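Local atomic coordinates of TudS (PDB entry 6Z96), a protein that removes sulfur from thiouracil as a [4Fe-4S]-dependent desulfidase, in a non-redox reaction thought to pass through a [4Fe-5S] intermediate. Residues Phe76-Cys87 and Lys124-Ile134. Numbering follows the deposited sequence.
Sequences FDRGAELALGLC and KTTALLRRHGI
Leu-84 packs against the last turn of helix 124-131 and the residues just after it. Leu-84 CB touches two methyls, Leu-128 CD2 and Leu-129 CD2, each 4.1 Å away. From there CG is set anti to the backbone N (chi1 176°), which carries both branches toward His-132 and Ile-134. Leu-84 CD1 lies 3.7 Å from His-132 CB and also meets Ile-134 CD1, whereas Leu-84 CD2 is centred over a face of the imidazole, 3.6 Å from the centroid of the His-132 ring and only 4° off the normal, a well-defined CH-pi contact. Leu-128 O lies at the edge of that ring, in its plane. The ring is placed just where the helix ends in a Schellman motif: Gly-133, with positive phi, is the C-prime residue, Ile-134 N bonds to Leu-129 O and Gly-133 N to Arg-130 O. His-132 N also bonds to Leu-129 O, from the opposite face of its plane to Ile-134 N. The turn thereby brings Ile-134 CD1 to 3.6 Å from Cys-87 CB, ahead of strand 135-137 at the border of the four-stranded parallel sheet. Toward the other end the helix axes, inclined at 40°, are close enough for Ala-80 CA and Thr-125 CA to lie 4.2 Å apart, a spacing that the small Ala-80 permits. A water bridges Thr-125 OG1 and Phe-76 O, donating to the latter. Beyond it Lys-124, bent at chi2, crosses to Asp-77, where Lys-124 NZ meets the syn lone pair of Asp-77 OD1 at 2.9 Å in a salt bridge; NZ also bonds to Glu-62 O. An alanine in place of Asp-77 would remove this carboxylate and would probably leave the ammonium of Lys-124 without its charged mate, still tethered to Glu-62 O. Phe-76, on this same end, touches Glu-45, a residue of the iron-sulfur cluster pocket.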
loop_
_atom_site.group_PDB
_atom_site.type_symbol
_atom_site.label_atom_id
_atom_site.label_comp_id
_atom_site.label_asym_id
_atom_site.label_seq_id
_atom_site.Cartn_x
_atom_site.Cartn_y
_atom_site.Cartn_z
ATOM N N PHE A 76 -1.311 3.589 -12.026
ATOM C CA PHE A 76 -1.867 3.098 -10.758
ATOM C C PHE A 76 -2.366 1.659 -10.922
ATOM O O PHE A 76 -2.155 0.835 -10.037
ATOM C CB PHE A 76 -3.026 3.989 -10.292
ATOM C CG PHE A 76 -2.548 5.147 -9.460
ATOM C CD1 PHE A 76 -1.802 6.163 -10.029
ATOM C CD2 PHE A 76 -2.811 5.198 -8.102
ATOM C CE1 PHE A 76 -1.333 7.216 -9.255
ATOM C CE2 PHE A 76 -2.349 6.259 -7.331
ATOM C CZ PHE A 76 -1.616 7.259 -7.914
ATOM N N ASP A 77 -3.029 1.365 -12.054
ATOM C CA ASP A 77 -3.565 0.011 -12.279
ATOM C C ASP A 77 -2.438 -0.983 -12.515
ATOM O O ASP A 77 -2.498 -2.111 -12.027
ATOM C CB ASP A 77 -4.533 0.014 -13.470
ATOM C CG ASP A 77 -5.857 0.726 -13.207
ATOM O OD1 ASP A 77 -6.150 1.035 -12.026
ATOM O OD2 ASP A 77 -6.614 0.965 -14.188
ATOM N N ARG A 78 -1.367 -0.569 -13.215
ATOM C CA ARG A 78 -0.204 -1.431 -13.399
ATOM C C ARG A 78 0.426 -1.765 -12.058
ATOM O O ARG A 78 0.751 -2.924 -11.802
ATOM C CB ARG A 78 0.820 -0.745 -14.328
ATOM C CG ARG A 78 2.142 -1.546 -14.393
ATOM C CD ARG A 78 3.148 -0.949 -15.374
ATOM N NE ARG A 78 2.948 -1.554 -16.689
ATOM C CZ ARG A 78 3.742 -1.346 -17.738
ATOM N NH1 ARG A 78 4.787 -0.533 -17.638
ATOM N NH2 ARG A 78 3.499 -1.956 -18.890
ATOM N N GLY A 79 0.621 -0.753 -11.214
ATOM C CA GLY A 79 1.233 -0.989 -9.908
ATOM C C GLY A 79 0.379 -1.904 -9.033
ATOM O O GLY A 79 0.909 -2.778 -8.336
ATOM N N ALA A 80 -0.962 -1.744 -9.099
ATOM C CA ALA A 80 -1.844 -2.640 -8.314
ATOM C C ALA A 80 -1.707 -4.078 -8.807
ATOM O O ALA A 80 -1.602 -5.004 -7.991
ATOM C CB ALA A 80 -3.298 -2.188 -8.427
ATOM N N GLU A 81 -1.690 -4.272 -10.133
ATOM C CA GLU A 81 -1.556 -5.628 -10.679
ATOM C C GLU A 81 -0.224 -6.235 -10.335
ATOM O O GLU A 81 -0.149 -7.443 -10.066
ATOM C CB GLU A 81 -1.770 -5.581 -12.181
ATOM C CG GLU A 81 -1.757 -6.951 -12.838
ATOM C CD GLU A 81 -2.889 -7.911 -12.511
ATOM O OE1 GLU A 81 -2.656 -9.132 -12.656
ATOM O OE2 GLU A 81 -3.992 -7.467 -12.112
ATOM N N LEU A 82 0.846 -5.415 -10.307
ATOM C CA LEU A 82 2.167 -5.934 -9.939
ATOM C C LEU A 82 2.203 -6.301 -8.446
ATOM O O LEU A 82 2.862 -7.282 -8.068
ATOM C CB LEU A 82 3.243 -4.913 -10.281
ATOM C CG LEU A 82 3.498 -4.815 -11.769
ATOM C CD1 LEU A 82 4.354 -3.593 -12.072
ATOM C CD2 LEU A 82 4.178 -6.095 -12.296
ATOM N N ALA A 83 1.481 -5.556 -7.592
ATOM C CA ALA A 83 1.411 -5.917 -6.159
ATOM C C ALA A 83 0.724 -7.281 -6.013
ATOM O O ALA A 83 1.212 -8.150 -5.296
ATOM C CB ALA A 83 0.645 -4.857 -5.372
ATOM N N LEU A 84 -0.363 -7.479 -6.752
ATOM C CA LEU A 84 -1.078 -8.761 -6.736
ATOM C C LEU A 84 -0.164 -9.879 -7.253
ATOM O O LEU A 84 -0.124 -10.951 -6.659
ATOM C CB LEU A 84 -2.340 -8.660 -7.611
ATOM C CG LEU A 84 -3.113 -9.967 -7.746
ATOM C CD1 LEU A 84 -3.665 -10.398 -6.409
ATOM C CD2 LEU A 84 -4.235 -9.843 -8.754
ATOM N N GLY A 85 0.581 -9.612 -8.327
ATOM C CA GLY A 85 1.500 -10.598 -8.896
ATOM C C GLY A 85 2.560 -11.031 -7.914
ATOM O O GLY A 85 2.894 -12.221 -7.857
ATOM N N LEU A 86 3.092 -10.082 -7.121
ATOM C CA LEU A 86 4.098 -10.418 -6.124
ATOM C C LEU A 86 3.465 -11.289 -5.029
ATOM O O LEU A 86 4.064 -12.281 -4.603
ATOM C CB LEU A 86 4.690 -9.132 -5.527
ATOM C CG LEU A 86 5.701 -9.322 -4.426
ATOM C CD1 LEU A 86 6.939 -9.996 -4.965
ATOM C CD2 LEU A 86 6.069 -8.000 -3.781
ATOM N N CYS A 87 2.244 -10.936 -4.601
ATOM C CA CYS A 87 1.550 -11.738 -3.577
ATOM C C CYS A 87 1.280 -13.151 -4.070
ATOM O O CYS A 87 1.485 -14.095 -3.313
ATOM C CB CYS A 87 0.256 -11.069 -3.147
ATOM S SG CYS A 87 0.510 -9.552 -2.192
ATOM N N LYS A 124 -6.352 2.103 -5.058
ATOM C CA LYS A 124 -6.435 1.103 -6.136
ATOM C C LYS A 124 -5.767 -0.225 -5.834
ATOM O O LYS A 124 -6.295 -1.266 -6.224
ATOM C CB LYS A 124 -5.797 1.666 -7.400
ATOM C CG LYS A 124 -6.627 2.765 -8.017
ATOM C CD LYS A 124 -7.589 2.096 -8.985
ATOM C CE LYS A 124 -7.969 2.941 -10.146
ATOM N NZ LYS A 124 -8.717 2.124 -11.167
ATOM N N THR A 125 -4.609 -0.211 -5.153
ATOM C CA THR A 125 -3.910 -1.440 -4.845
ATOM C C THR A 125 -4.663 -2.188 -3.753
ATOM O O THR A 125 -4.908 -3.385 -3.906
ATOM C CB THR A 125 -2.466 -1.138 -4.464
ATOM O OG1 THR A 125 -1.791 -0.651 -5.642
ATOM C CG2 THR A 125 -1.719 -2.400 -3.991
ATOM N N THR A 126 -5.076 -1.487 -2.688
ATOM C CA THR A 126 -5.879 -2.130 -1.643
ATOM C C THR A 126 -7.138 -2.786 -2.205
ATOM O O THR A 126 -7.416 -3.950 -1.899
ATOM C CB THR A 126 -6.272 -1.086 -0.626
ATOM O OG1 THR A 126 -5.075 -0.638 -0.000
ATOM C CG2 THR A 126 -7.275 -1.650 0.425
ATOM N N ALA A 127 -7.848 -2.076 -3.087
ATOM C CA ALA A 127 -9.078 -2.636 -3.670
ATOM C C ALA A 127 -8.810 -3.924 -4.432
ATOM O O ALA A 127 -9.573 -4.892 -4.276
ATOM C CB ALA A 127 -9.727 -1.602 -4.587
ATOM N N LEU A 128 -7.733 -3.960 -5.235
ATOM C CA LEU A 128 -7.441 -5.145 -6.033
ATOM C C LEU A 128 -7.019 -6.294 -5.143
ATOM O O LEU A 128 -7.492 -7.425 -5.317
ATOM C CB LEU A 128 -6.378 -4.838 -7.103
ATOM C CG LEU A 128 -6.066 -6.016 -8.016
ATOM C CD1 LEU A 128 -7.281 -6.360 -8.866
ATOM C CD2 LEU A 128 -4.912 -5.694 -8.935
ATOM N N LEU A 129 -6.164 -6.026 -4.140
ATOM C CA LEU A 129 -5.726 -7.103 -3.241
ATOM C C LEU A 129 -6.908 -7.679 -2.468
ATOM O O LEU A 129 -7.025 -8.909 -2.384
ATOM C CB LEU A 129 -4.658 -6.602 -2.254
ATOM C CG LEU A 129 -3.366 -6.084 -2.909
ATOM C CD1 LEU A 129 -2.363 -5.671 -1.845
ATOM C CD2 LEU A 129 -2.724 -7.162 -3.795
ATOM N N ARG A 130 -7.799 -6.813 -1.958
ATOM C CA ARG A 130 -8.977 -7.303 -1.205
ATOM C C ARG A 130 -9.895 -8.148 -2.095
ATOM O O ARG A 130 -10.434 -9.152 -1.635
ATOM C CB ARG A 130 -9.746 -6.135 -0.577
ATOM C CG ARG A 130 -9.011 -5.606 0.650
ATOM C CD ARG A 130 -9.754 -4.455 1.303
ATOM N NE ARG A 130 -9.199 -4.168 2.626
ATOM C CZ ARG A 130 -9.351 -3.014 3.267
ATOM N NH1 ARG A 130 -10.018 -2.013 2.698
ATOM N NH2 ARG A 130 -8.803 -2.837 4.465
ATOM N N ARG A 131 -10.056 -7.753 -3.363
ATOM C CA ARG A 131 -10.864 -8.475 -4.363
ATOM C C ARG A 131 -10.314 -9.885 -4.633
ATOM O O ARG A 131 -11.062 -10.778 -5.069
ATOM C CB ARG A 131 -10.847 -7.630 -5.635
ATOM C CG ARG A 131 -11.506 -8.148 -6.843
ATOM C CD ARG A 131 -11.659 -6.994 -7.846
ATOM N NE ARG A 131 -11.982 -7.553 -9.154
ATOM C CZ ARG A 131 -13.216 -7.827 -9.565
ATOM N NH1 ARG A 131 -14.258 -7.560 -8.786
ATOM N NH2 ARG A 131 -13.418 -8.363 -10.760
ATOM N N HIS A 132 -9.014 -10.088 -4.412
ATOM C CA HIS A 132 -8.366 -11.374 -4.587
ATOM C C HIS A 132 -8.086 -12.103 -3.265
ATOM O O HIS A 132 -7.258 -13.007 -3.223
ATOM C CB HIS A 132 -7.105 -11.225 -5.445
ATOM C CG HIS A 132 -7.405 -10.924 -6.884
ATOM N ND1 HIS A 132 -7.394 -11.929 -7.848
ATOM C CD2 HIS A 132 -7.774 -9.765 -7.471
ATOM C CE1 HIS A 132 -7.743 -11.346 -8.981
ATOM N NE2 HIS A 132 -7.988 -10.046 -8.812
ATOM N N GLY A 133 -8.772 -11.724 -2.197
ATOM C CA GLY A 133 -8.684 -12.429 -0.924
ATOM C C GLY A 133 -7.533 -12.100 0.002
ATOM O O GLY A 133 -7.292 -12.823 0.973
ATOM N N ILE A 134 -6.770 -11.043 -0.321
ATOM C CA ILE A 134 -5.645 -10.649 0.517
ATOM C C ILE A 134 -6.150 -9.643 1.529
ATOM O O ILE A 134 -6.868 -8.701 1.164
ATOM C CB ILE A 134 -4.524 -10.089 -0.393
ATOM C CG1 ILE A 134 -3.961 -11.242 -1.261
ATOM C CG2 ILE A 134 -3.424 -9.397 0.414
ATOM C CD1 ILE A 134 -3.331 -10.801 -2.547
HETATM O O HOH W 1 -2.237 1.657 -7.219
#